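Local coordinates for protein R.Ecl18kI (Enterobacter cloacae, PDB 2GB7) that recognises the double-stranded DNA sequence 5'-CCNGG-3', flips nucleotides out of the helix, and cleaves before the first cytosine as a type II restriction endonuclease, at residues 166-171 with 269-274; 277-282 with 298-303; 182-187 with 208-213. The protein carries 1 engineered substitution. All blocks are in the same frame, centred on the assembly; numbering follows the deposited sequence.

Contact 1. Residues 166-171 with 269-274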
loop_
_atom_site.group_PDB
_atom_site.type_symbol
_atom_site.label_atom_id
_atom_site.label_comp_id
_atom_site.label_asym_id
_atom_site.label_seq_id
_atom_site.Cartn_x
_atom_site.Cartn_y
_atom_site.Cartn_z
ATOM N N VAL F 166 -20.435 18.684 1.264
ATOM C CA VAL F 166 -20.775 17.728 2.337
ATOM C C VAL F 166 -22.142 17.984 2.997
ATOM O O VAL F 166 -22.835 17.038 3.333
ATOM C CB VAL F 166 -19.659 17.606 3.415
ATOM C CG1 VAL F 166 -18.398 17.048 2.771
ATOM C CG2 VAL F 166 -19.362 18.950 4.075
ATOM N N VAL F 167 -22.532 19.246 3.173
ATOM C CA VAL F 167 -23.824 19.542 3.823
ATOM C C VAL F 167 -24.977 18.999 2.989
ATOM O O VAL F 167 -25.880 18.320 3.505
ATOM C CB VAL F 167 -23.983 21.045 4.108
ATOM C CG1 VAL F 167 -25.411 21.402 4.591
ATOM C CG2 VAL F 167 -22.985 21.479 5.145
ATOM N N GLN F 168 -24.928 19.299 1.693
ATOM C CA GLN F 168 -25.949 18.818 0.779
ATOM C C GLN F 168 -25.918 17.313 0.704
ATOM O O GLN F 168 -26.970 16.693 0.710
ATOM C CB GLN F 168 -25.728 19.362 -0.617
ATOM C CG GLN F 168 -25.927 20.875 -0.707
ATOM C CD GLN F 168 -24.598 21.627 -0.562
ATOM O OE1 GLN F 168 -23.682 21.205 0.162
ATOM N NE2 GLN F 168 -24.492 22.751 -1.264
ATOM N N TYR F 169 -24.722 16.734 0.597
ATOM C CA TYR F 169 -24.595 15.276 0.529
ATOM C C TYR F 169 -25.260 14.594 1.738
ATOM O O TYR F 169 -26.020 13.635 1.585
ATOM C CB TYR F 169 -23.115 14.846 0.393
ATOM C CG TYR F 169 -23.022 13.351 0.211
ATOM C CD1 TYR F 169 -23.074 12.787 -1.053
ATOM C CD2 TYR F 169 -22.966 12.492 1.320
ATOM C CE1 TYR F 169 -23.043 11.412 -1.234
ATOM C CE2 TYR F 169 -22.915 11.118 1.144
ATOM C CZ TYR F 169 -22.977 10.594 -0.140
ATOM O OH TYR F 169 -22.942 9.234 -0.324
ATOM N N THR F 170 -25.017 15.143 2.918
ATOM C CA THR F 170 -25.514 14.584 4.175
ATOM C C THR F 170 -27.027 14.654 4.229
ATOM O O THR F 170 -27.689 13.744 4.732
ATOM C CB THR F 170 -24.883 15.317 5.338
ATOM O OG1 THR F 170 -23.477 15.051 5.308
ATOM C CG2 THR F 170 -25.452 14.891 6.711
ATOM N N SER F 171 -27.572 15.747 3.714
ATOM C CA SER F 171 -29.029 15.862 3.629
ATOM C C SER F 171 -29.597 14.803 2.675
ATOM O O SER F 171 -30.504 14.052 3.039
ATOM C CB SER F 171 -29.442 17.263 3.188
ATOM O OG SER F 171 -30.866 17.395 3.235
ATOM N N ASP F 269 -32.580 28.570 5.934
ATOM C CA ASP F 269 -31.546 29.376 6.578
ATOM C C ASP F 269 -30.532 28.495 7.319
ATOM O O ASP F 269 -29.323 28.761 7.283
ATOM C CB ASP F 269 -32.176 30.433 7.497
ATOM C CG ASP F 269 -33.155 31.351 6.753
ATOM O OD1 ASP F 269 -32.914 31.685 5.573
ATOM O OD2 ASP F 269 -34.172 31.754 7.355
ATOM N N SER F 270 -31.032 27.432 7.950
ATOM C CA SER F 270 -30.204 26.439 8.617
ATOM C C SER F 270 -29.195 25.782 7.668
ATOM O O SER F 270 -27.987 25.758 7.963
ATOM C CB SER F 270 -31.085 25.367 9.263
ATOM O OG SER F 270 -30.314 24.255 9.683
ATOM N N GLU F 271 -29.675 25.258 6.538
ATOM C CA GLU F 271 -28.750 24.639 5.576
ATOM C C GLU F 271 -27.805 25.681 4.979
ATOM O O GLU F 271 -26.622 25.408 4.778
ATOM C CB GLU F 271 -29.471 23.864 4.460
ATOM C CG GLU F 271 -28.486 23.058 3.583
ATOM C CD GLU F 271 -29.138 22.016 2.682
ATOM O OE1 GLU F 271 -28.393 21.200 2.099
ATOM O OE2 GLU F 271 -30.381 22.033 2.524
ATOM N N LYS F 272 -28.335 26.863 4.673
ATOM C CA LYS F 272 -27.518 27.950 4.131
ATOM C C LYS F 272 -26.364 28.312 5.064
ATOM O O LYS F 272 -25.233 28.510 4.605
ATOM C CB LYS F 272 -28.391 29.172 3.855
ATOM C CG LYS F 272 -27.732 30.280 3.073
ATOM C CD LYS F 272 -28.724 31.409 2.783
ATOM C CE LYS F 272 -29.885 30.916 1.891
ATOM N NZ LYS F 272 -31.071 31.837 1.893
ATOM N N GLU F 273 -26.628 28.383 6.370
ATOM C CA GLU F 273 -25.547 28.716 7.295
ATOM C C GLU F 273 -24.519 27.581 7.470
ATOM O O GLU F 273 -23.336 27.850 7.662
ATOM C CB GLU F 273 -26.064 29.300 8.615
ATOM C CG GLU F 273 -26.530 28.315 9.651
ATOM N N GLU F 274 -24.953 26.328 7.357
ATOM C CA GLU F 274 -24.016 25.206 7.406
ATOM C C GLU F 274 -23.123 25.184 6.181
ATOM O O GLU F 274 -21.925 24.902 6.277
ATOM C CB GLU F 274 -24.744 23.876 7.488
ATOM C CG GLU F 274 -25.527 23.648 8.766
ATOM C CD GLU F 274 -26.279 22.341 8.710
ATOM O OE1 GLU F 274 -27.513 22.379 8.511
ATOM O OE2 GLU F 274 -25.630 21.275 8.820
#

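Contact 2. Residues 277-282 with 298-303. Engineered in segment 277-282: Gln277 (natural residue Arg).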
loop_
_atom_site.group_PDB
_atom_site.type_symbol
_atom_site.label_atom_id
_atom_site.label_comp_id
_atom_site.label_asym_id
_atom_site.label_seq_id
_atom_site.Cartn_x
_atom_site.Cartn_y
_atom_site.Cartn_z
ATOM N N GLN F 277 -20.612 27.885 6.540
ATOM C CA GLN F 277 -19.574 27.413 7.467
ATOM C C GLN F 277 -18.543 26.518 6.786
ATOM O O GLN F 277 -17.330 26.697 6.961
ATOM C CB GLN F 277 -20.201 26.648 8.646
ATOM C CG GLN F 277 -20.904 27.514 9.674
ATOM C CD GLN F 277 -21.538 26.697 10.799
ATOM O OE1 GLN F 277 -22.099 25.622 10.570
ATOM N NE2 GLN F 277 -21.453 27.211 12.028
ATOM N N SER F 278 -19.035 25.554 6.017
ATOM C CA SER F 278 -18.185 24.617 5.293
ATOM C C SER F 278 -17.236 25.327 4.318
ATOM O O SER F 278 -16.058 25.017 4.258
ATOM C CB SER F 278 -19.048 23.606 4.539
ATOM O OG SER F 278 -18.220 22.615 3.953
ATOM N N ILE F 279 -17.770 26.281 3.567
ATOM C CA ILE F 279 -16.983 27.070 2.621
ATOM C C ILE F 279 -15.947 27.919 3.365
ATOM O O ILE F 279 -14.758 27.891 3.016
ATOM C CB ILE F 279 -17.885 27.997 1.778
ATOM C CG1 ILE F 279 -18.776 27.166 0.836
ATOM C CG2 ILE F 279 -17.030 28.983 0.963
ATOM C CD1 ILE F 279 -19.949 27.955 0.180
ATOM N N LEU F 280 -16.401 28.645 4.397
ATOM C CA LEU F 280 -15.520 29.528 5.182
ATOM C C LEU F 280 -14.368 28.737 5.785
ATOM O O LEU F 280 -13.241 29.214 5.829
ATOM C CB LEU F 280 -16.299 30.307 6.256
ATOM C CG LEU F 280 -17.232 31.420 5.749
ATOM C CD1 LEU F 280 -18.171 31.904 6.837
ATOM C CD2 LEU F 280 -16.451 32.597 5.152
ATOM N N LYS F 281 -14.660 27.521 6.233
ATOM C CA LYS F 281 -13.660 26.573 6.715
ATOM C C LYS F 281 -12.618 26.237 5.649
ATOM O O LYS F 281 -11.412 26.194 5.903
ATOM C CB LYS F 281 -14.389 25.295 7.114
ATOM C CG LYS F 281 -13.627 24.337 7.976
ATOM C CD LYS F 281 -14.155 24.345 9.403
ATOM C CE LYS F 281 -15.602 23.848 9.467
ATOM N NZ LYS F 281 -16.071 23.713 10.882
ATOM N N GLN F 282 -13.085 25.997 4.434
ATOM C CA GLN F 282 -12.174 25.659 3.350
ATOM C C GLN F 282 -11.342 26.854 2.894
ATOM O O GLN F 282 -10.168 26.692 2.583
ATOM C CB GLN F 282 -12.943 25.046 2.186
ATOM C CG GLN F 282 -13.514 23.677 2.540
ATOM C CD GLN F 282 -14.475 23.192 1.492
ATOM O OE1 GLN F 282 -14.073 22.567 0.498
ATOM N NE2 GLN F 282 -15.751 23.464 1.699
ATOM N N ASN F 298 -16.848 32.922 -4.612
ATOM C CA ASN F 298 -17.953 32.884 -5.589
ATOM C C ASN F 298 -19.094 32.011 -5.082
ATOM O O ASN F 298 -20.270 32.349 -5.234
ATOM C CB ASN F 298 -17.505 32.356 -6.947
ATOM C CG ASN F 298 -16.543 33.282 -7.648
ATOM O OD1 ASN F 298 -16.579 34.509 -7.461
ATOM N ND2 ASN F 298 -15.681 32.704 -8.490
ATOM N N ARG F 299 -18.743 30.885 -4.472
ATOM C CA ARG F 299 -19.781 30.009 -3.929
ATOM C C ARG F 299 -20.498 30.636 -2.746
ATOM O O ARG F 299 -21.699 30.490 -2.618
ATOM C CB ARG F 299 -19.191 28.649 -3.563
ATOM C CG ARG F 299 -18.856 27.867 -4.823
ATOM C CD ARG F 299 -18.059 26.657 -4.541
ATOM N NE ARG F 299 -18.725 25.732 -3.621
ATOM C CZ ARG F 299 -18.069 24.766 -2.989
ATOM N NH1 ARG F 299 -16.774 24.628 -3.201
ATOM N NH2 ARG F 299 -18.698 23.943 -2.164
ATOM N N LEU F 300 -19.747 31.309 -1.881
ATOM C CA LEU F 300 -20.292 32.018 -0.710
ATOM C C LEU F 300 -21.255 33.100 -1.203
ATOM O O LEU F 300 -22.370 33.239 -0.714
ATOM C CB LEU F 300 -19.139 32.660 0.060
ATOM C CG LEU F 300 -19.087 32.688 1.583
ATOM C CD1 LEU F 300 -19.496 31.348 2.195
ATOM C CD2 LEU F 300 -17.676 33.052 2.016
ATOM N N SER F 301 -20.799 33.858 -2.196
ATOM C CA SER F 301 -21.596 34.891 -2.841
ATOM C C SER F 301 -22.911 34.338 -3.418
ATOM O O SER F 301 -23.965 34.967 -3.279
ATOM C CB SER F 301 -20.748 35.565 -3.921
ATOM O OG SER F 301 -21.451 36.608 -4.534
ATOM N N ALA F 302 -22.849 33.159 -4.034
ATOM C CA ALA F 302 -24.038 32.484 -4.574
ATOM C C ALA F 302 -25.126 32.171 -3.535
ATOM O O ALA F 302 -26.299 32.034 -3.896
ATOM C CB ALA F 302 -23.645 31.227 -5.340
ATOM N N LEU F 303 -24.759 32.069 -2.255
ATOM C CA LEU F 303 -25.757 31.872 -1.185
ATOM C C LEU F 303 -26.560 33.137 -0.863
ATOM O O LEU F 303 -27.571 33.082 -0.148
ATOM C CB LEU F 303 -25.097 31.372 0.101
ATOM C CG LEU F 303 -24.497 29.972 0.074
ATOM C CD1 LEU F 303 -23.744 29.731 1.363
ATOM C CD2 LEU F 303 -25.586 28.909 -0.153
#

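Contact 3. Residues 182-187 with 208-213. With nucleotides of chain B.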
loop_
_atom_site.group_PDB
_atom_site.type_symbol
_atom_site.label_atom_id
_atom_site.label_comp_id
_atom_site.label_asym_id
_atom_site.label_seq_id
_atom_site.Cartn_x
_atom_site.Cartn_y
_atom_site.Cartn_z
ATOM N N LYS F 182 -6.575 7.319 -6.988
ATOM C CA LYS F 182 -5.434 6.476 -6.691
ATOM C C LYS F 182 -4.566 6.518 -7.921
ATOM O O LYS F 182 -5.035 6.153 -8.985
ATOM C CB LYS F 182 -5.894 5.027 -6.435
ATOM C CG LYS F 182 -6.641 4.887 -5.110
ATOM C CD LYS F 182 -6.966 3.431 -4.825
ATOM C CE LYS F 182 -7.772 3.320 -3.507
ATOM N NZ LYS F 182 -7.078 3.962 -2.342
ATOM N N THR F 183 -3.314 6.954 -7.791
ATOM C CA THR F 183 -2.459 7.083 -8.965
ATOM C C THR F 183 -2.268 5.735 -9.654
ATOM O O THR F 183 -2.328 5.652 -10.884
ATOM C CB THR F 183 -1.098 7.691 -8.591
ATOM O OG1 THR F 183 -0.514 6.928 -7.527
ATOM C CG2 THR F 183 -1.266 9.151 -8.184
ATOM N N THR F 184 -2.006 4.694 -8.848
ATOM C CA THR F 184 -1.978 3.295 -9.309
ATOM C C THR F 184 -2.907 2.529 -8.395
ATOM O O THR F 184 -3.189 2.992 -7.276
ATOM C CB THR F 184 -0.576 2.659 -9.223
ATOM O OG1 THR F 184 -0.010 2.893 -7.927
ATOM C CG2 THR F 184 0.356 3.241 -10.304
ATOM N N LEU F 185 -3.396 1.395 -8.878
ATOM C CA LEU F 185 -4.385 0.574 -8.158
ATOM C C LEU F 185 -3.799 -0.574 -7.377
ATOM O O LEU F 185 -4.255 -0.834 -6.259
ATOM C CB LEU F 185 -5.466 0.027 -9.105
ATOM C CG LEU F 185 -6.274 1.094 -9.839
ATOM C CD1 LEU F 185 -7.518 0.495 -10.567
ATOM C CD2 LEU F 185 -6.757 2.189 -8.882
ATOM N N ARG F 186 -2.803 -1.268 -7.942
ATOM C CA ARG F 186 -2.397 -2.572 -7.403
ATOM C C ARG F 186 -3.617 -3.368 -6.921
ATOM O O ARG F 186 -4.609 -3.507 -7.673
ATOM C CB ARG F 186 -1.318 -2.409 -6.317
ATOM C CG ARG F 186 -0.009 -1.783 -6.836
ATOM C CD ARG F 186 0.706 -2.757 -7.792
ATOM N NE ARG F 186 2.047 -2.285 -8.140
ATOM C CZ ARG F 186 2.317 -1.443 -9.130
ATOM N NH1 ARG F 186 1.345 -0.987 -9.920
ATOM N NH2 ARG F 186 3.588 -1.083 -9.363
ATOM N N GLU F 187 -3.565 -3.878 -5.689
ATOM C CA GLU F 187 -4.766 -4.456 -5.036
ATOM C C GLU F 187 -5.581 -3.463 -4.181
ATOM O O GLU F 187 -6.672 -3.788 -3.642
ATOM C CB GLU F 187 -4.339 -5.650 -4.181
ATOM C CG GLU F 187 -4.098 -5.274 -2.749
ATOM C CD GLU F 187 -2.841 -4.429 -2.497
ATOM O OE1 GLU F 187 -2.043 -4.179 -3.434
ATOM O OE2 GLU F 187 -2.665 -3.996 -1.324
ATOM N N THR F 208 -7.834 7.384 -11.850
ATOM C CA THR F 208 -6.502 6.724 -11.772
ATOM C C THR F 208 -5.671 7.002 -12.991
ATOM O O THR F 208 -6.204 7.384 -14.018
ATOM C CB THR F 208 -6.640 5.165 -11.589
ATOM O OG1 THR F 208 -5.361 4.585 -11.278
ATOM C CG2 THR F 208 -7.172 4.505 -12.852
ATOM N N LEU F 209 -4.349 6.847 -12.857
ATOM C CA LEU F 209 -3.448 6.911 -13.992
ATOM C C LEU F 209 -2.950 5.529 -14.411
ATOM O O LEU F 209 -2.188 5.403 -15.371
ATOM C CB LEU F 209 -2.259 7.823 -13.647
ATOM C CG LEU F 209 -2.704 9.267 -13.437
ATOM C CD1 LEU F 209 -1.573 10.177 -13.068
ATOM C CD2 LEU F 209 -3.457 9.827 -14.664
ATOM N N ASP F 210 -3.377 4.502 -13.674
ATOM C CA ASP F 210 -2.942 3.126 -13.848
ATOM C C ASP F 210 -3.325 2.610 -15.224
ATOM O O ASP F 210 -4.455 2.787 -15.644
ATOM C CB ASP F 210 -3.631 2.251 -12.790
ATOM C CG ASP F 210 -2.917 0.929 -12.556
ATOM O OD1 ASP F 210 -2.530 0.245 -13.519
ATOM O OD2 ASP F 210 -2.716 0.585 -11.400
ATOM N N ASP F 211 -2.377 1.974 -15.904
ATOM C CA ASP F 211 -2.605 1.394 -17.232
ATOM C C ASP F 211 -2.745 -0.121 -17.232
ATOM O O ASP F 211 -2.708 -0.762 -18.301
ATOM C CB ASP F 211 -1.451 1.795 -18.189
ATOM C CG ASP F 211 -0.057 1.347 -17.695
ATOM O OD1 ASP F 211 0.063 0.553 -16.747
ATOM O OD2 ASP F 211 0.958 1.797 -18.277
ATOM N N SER F 212 -2.859 -0.716 -16.048
ATOM C CA SER F 212 -2.557 -2.135 -15.965
ATOM C C SER F 212 -3.604 -2.964 -15.289
ATOM O O SER F 212 -3.443 -4.179 -15.177
ATOM C CB SER F 212 -1.189 -2.376 -15.283
ATOM O OG SER F 212 -1.298 -2.072 -13.897
ATOM N N PHE F 213 -4.696 -2.335 -14.867
ATOM C CA PHE F 213 -5.730 -3.087 -14.151
ATOM C C PHE F 213 -6.521 -3.996 -15.099
ATOM O O PHE F 213 -6.664 -3.711 -16.294
ATOM C CB PHE F 213 -6.647 -2.143 -13.358
ATOM C CG PHE F 213 -7.283 -1.069 -14.195
ATOM C CD1 PHE F 213 -8.530 -1.286 -14.795
ATOM C CD2 PHE F 213 -6.657 0.159 -14.374
ATOM C CE1 PHE F 213 -9.132 -0.315 -15.548
ATOM C CE2 PHE F 213 -7.264 1.164 -15.159
ATOM C CZ PHE F 213 -8.492 0.924 -15.743
ATOM P P DC B 4 -2.559 7.099 -3.976
ATOM O OP1 DC B 4 -2.775 7.853 -5.233
ATOM O OP2 DC B 4 -3.550 6.074 -3.545
ATOM O "O5'" DC B 4 -1.132 6.393 -4.032
ATOM C "C5'" DC B 4 0.043 7.153 -4.274
ATOM C "C4'" DC B 4 1.257 6.257 -4.206
ATOM O "O4'" DC B 4 1.406 5.767 -2.852
ATOM C "C3'" DC B 4 1.196 5.024 -5.109
ATOM O "O3'" DC B 4 2.486 4.759 -5.667
ATOM C "C2'" DC B 4 0.814 3.908 -4.152
ATOM C "C1'" DC B 4 1.469 4.350 -2.852
ATOM N N1 DC B 4 0.778 3.864 -1.649
ATOM C C2 DC B 4 1.531 3.288 -0.609
ATOM O O2 DC B 4 2.768 3.282 -0.685
ATOM N N3 DC B 4 0.885 2.758 0.453
ATOM C C4 DC B 4 -0.453 2.796 0.511
ATOM N N4 DC B 4 -1.048 2.204 1.554
ATOM C C5 DC B 4 -1.235 3.424 -0.502
ATOM C C6 DC B 4 -0.583 3.940 -1.554
ATOM P P DG B 6 8.772 5.964 -5.953
ATOM O OP1 DG B 6 8.266 6.348 -4.611
ATOM O OP2 DG B 6 10.211 6.156 -6.275
ATOM O "O5'" DG B 6 8.452 4.429 -6.219
ATOM C "C5'" DG B 6 7.226 3.837 -5.792
ATOM C "C4'" DG B 6 7.226 2.371 -6.154
ATOM O "O4'" DG B 6 6.186 1.651 -5.457
ATOM C "C3'" DG B 6 7.017 2.070 -7.637
ATOM O "O3'" DG B 6 7.829 0.949 -7.980
ATOM C "C2'" DG B 6 5.555 1.668 -7.700
ATOM C "C1'" DG B 6 5.445 0.907 -6.402
ATOM N N9 DG B 6 4.115 0.693 -5.854
ATOM C C8 DG B 6 2.895 1.074 -6.362
ATOM N N7 DG B 6 1.892 0.684 -5.620
ATOM C C5 DG B 6 2.492 0.011 -4.562
ATOM C C6 DG B 6 1.923 -0.650 -3.441
ATOM O O6 DG B 6 0.731 -0.792 -3.155
ATOM N N1 DG B 6 2.905 -1.186 -2.608
ATOM C C2 DG B 6 4.260 -1.104 -2.831
ATOM N N2 DG B 6 5.058 -1.667 -1.911
ATOM N N3 DG B 6 4.795 -0.511 -3.878
ATOM C C4 DG B 6 3.861 0.022 -4.692
ATOM P P DG B 7 8.281 0.731 -9.501
ATOM O OP1 DG B 7 8.872 2.012 -9.959
ATOM O OP2 DG B 7 7.151 0.134 -10.249
ATOM O "O5'" DG B 7 9.442 -0.353 -9.389
ATOM C "C5'" DG B 7 10.521 -0.158 -8.485
ATOM C "C4'" DG B 7 10.783 -1.427 -7.707
ATOM O "O4'" DG B 7 9.632 -1.734 -6.882
ATOM C "C3'" DG B 7 11.040 -2.672 -8.553
ATOM O "O3'" DG B 7 12.019 -3.467 -7.875
ATOM C "C2'" DG B 7 9.682 -3.351 -8.585
ATOM C "C1'" DG B 7 9.120 -3.015 -7.215
ATOM N N9 DG B 7 7.664 -2.936 -7.146
ATOM C C8 DG B 7 6.812 -2.377 -8.067
ATOM N N7 DG B 7 5.557 -2.433 -7.705
ATOM C C5 DG B 7 5.584 -3.074 -6.476
ATOM C C6 DG B 7 4.526 -3.418 -5.592
ATOM O O6 DG B 7 3.316 -3.208 -5.718
ATOM N N1 DG B 7 5.000 -4.068 -4.459
ATOM C C2 DG B 7 6.319 -4.346 -4.198
ATOM N N2 DG B 7 6.574 -4.980 -3.047
ATOM N N3 DG B 7 7.313 -4.025 -5.010
ATOM C C4 DG B 7 6.875 -3.398 -6.120
HETATM O O HOH W 1 -1.360 -1.436 -10.334
#

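Contact 1. Residues 166-171 with 269-274
Glu271 reaches from helix 269-285 across to Val167, Gln168 and Ser171 on the short helix 166-171. Its CB is directed at that helix, and CG, set anti to the backbone N (chi1 -172°), makes the first touch: Glu271 CG lies 3.6 Å from Val167 CG1, the two side chains lying alongside and pointing opposite ways. From there the chain runs straight on, beyond the valine, and brings OE1 against Gln168, at the margin of Ser171. Glu271 OE1 comes 3.7 Å from both CA and CG of Gln168, with Ser171 CB a little farther at 4.2 Å. These are contacts to carbon, and no hydrogen bond joins the two segments. The Gln168 amide is turned 72° from the carboxylate plane and is hydrogen-bonded through NE2 to Tyr267, just before the partner helix begins.

Val167 is shared between Glu271 and Glu274. Both methyls rest on Glu274 CB, Val167 CG1 at 3.9 Å and Val167 CG2 at 3.8 Å, and CG2 is as close to Glu274 O. Ile275, one residue on, also packs on Val167 and Gln168.

The segment axes approach to 10.1 Å at 136° between their directions. This is a surface helix-helix contact, built on Val167 set against the aliphatic parts of Glu271 and Glu274, in which a C-terminal helix packs on helix 166-171, part of the connection between strands 161-163 and 177-181 of the mixed sheet.

Contact 2. Residues 277-282 with 298-303
Ile279 lies against Leu300, its CG2 3.6 Å from Leu300 CD1, the two side chains running antiparallel alongside one another at the closest point of the two backbones. The isoleucine spans the interface because its branches divide the work: CG2, anti to the backbone N, meets the leucine, while CG1 carries CD1 the other way, to 3.9 Å from Arg299 CB. More distantly, Ile279 CD1 looks onto Leu303 CD1 at 4.4 Å.

Leu300 also receives Leu280, which crosses it at about a right angle. Leu280 CD2 and Leu300 CD2 are 3.4 Å apart, tighter than ordinary van der Waals contact, and Leu300 has a chi1 of -141°, well off a staggered position, which suggests tight packing here.

Polar groups gather at the other border. Gln282 NE2 donates to Ser278 O at 3.0 Å from above the carbonyl plane, while the routine helical donor, Gln282 N, approaches the same oxygen from the opposite face. Ile279 CG1 approaches the Arg299 guanidinium obliquely.

The two segments run nearly antiparallel, at 161°, as arms of the hairpin formed by helices 269-285 and 290-302. Both arms bond to edge strand 140-141 or the residue just before it: Arg299 makes a salt bridge to Asp140 and bonds Val139 O, while Ser278 also bonds Asp140 and Gln282 bonds both Asp140 and Val141.

Contact 3. Residues 182-187 with 208-213
Leu185 N donates to Asp210 OD2 at 2.7 Å in an almost straight bond (173°), using the oxygen's anti lone pair. That same OD2 accepts from a water that in turn accepts hydrogen bonds from Arg186 N and Arg186 NH1, so the aspartate steadies both the loop backbone and, at second shell, the arginine. The other carboxylate oxygen is occupied within its own loop: Ser212 N and Ser212 OG both donate to Asp210 OD1, the former closing an Asx turn.

Thr208 OG1 donates a hydrogen bond to Lys182 O at 2.8 Å and accepts from Asp210 N in an ST turn. Its hydroxyl is anti to the backbone N (chi1 -170°), where it can serve both partners. Leu209 N adds a more bent bond to Thr183 O, 3.1 Å long.

Held in this way, segment 182-187 faces the DNA. Arg186 reads one guanine with two donors, NE to DG7 O6 of chain B at 2.9 Å and, in a straighter bond, NH2 to DG7 N7 of chain B at 2.9 Å, while DG6 C8 of chain B lies over one face of the guanidinium. Thr183 N donates to DC4 OP1 of chain B at 2.8 Å. Between the loops, Leu185 CD1 packs obliquely on Phe213, 3.9 Å from its CD2, and the phenyl ring stacks on Tyr239.

The loop after strand 177-181 thus forms part of the DNA-recognition site of this PD-(D/E)XK-clan nuclease, backed by the loop after the neighbouring parallel strand 204-207, with the bidentate arginine-guanine pair serving the GG half of the target.

How the contacts relate
Contacts 1 and 2 are neighbours, their centres 11 Å apart, and share helix 269-285: its first turns meet helix 166-171 and its later turns pair with helix 290-302. They touch directly, Val166 meeting Ser278 and Lys272 meeting Leu303. Contact 3 lies about 34 Å from either, centre to centre, at the DNA. In sequence, both its segments fall between the two halves of contact 1, and contact 2 follows last. The mixed sheet links the regions: contact 3 continues from strands 177-181 and 204-207, whereas contacts 1 and 2 lie near strand 140-141. The DNA-reading loops and the helical packing are therefore separate in space although interleaved along the chain.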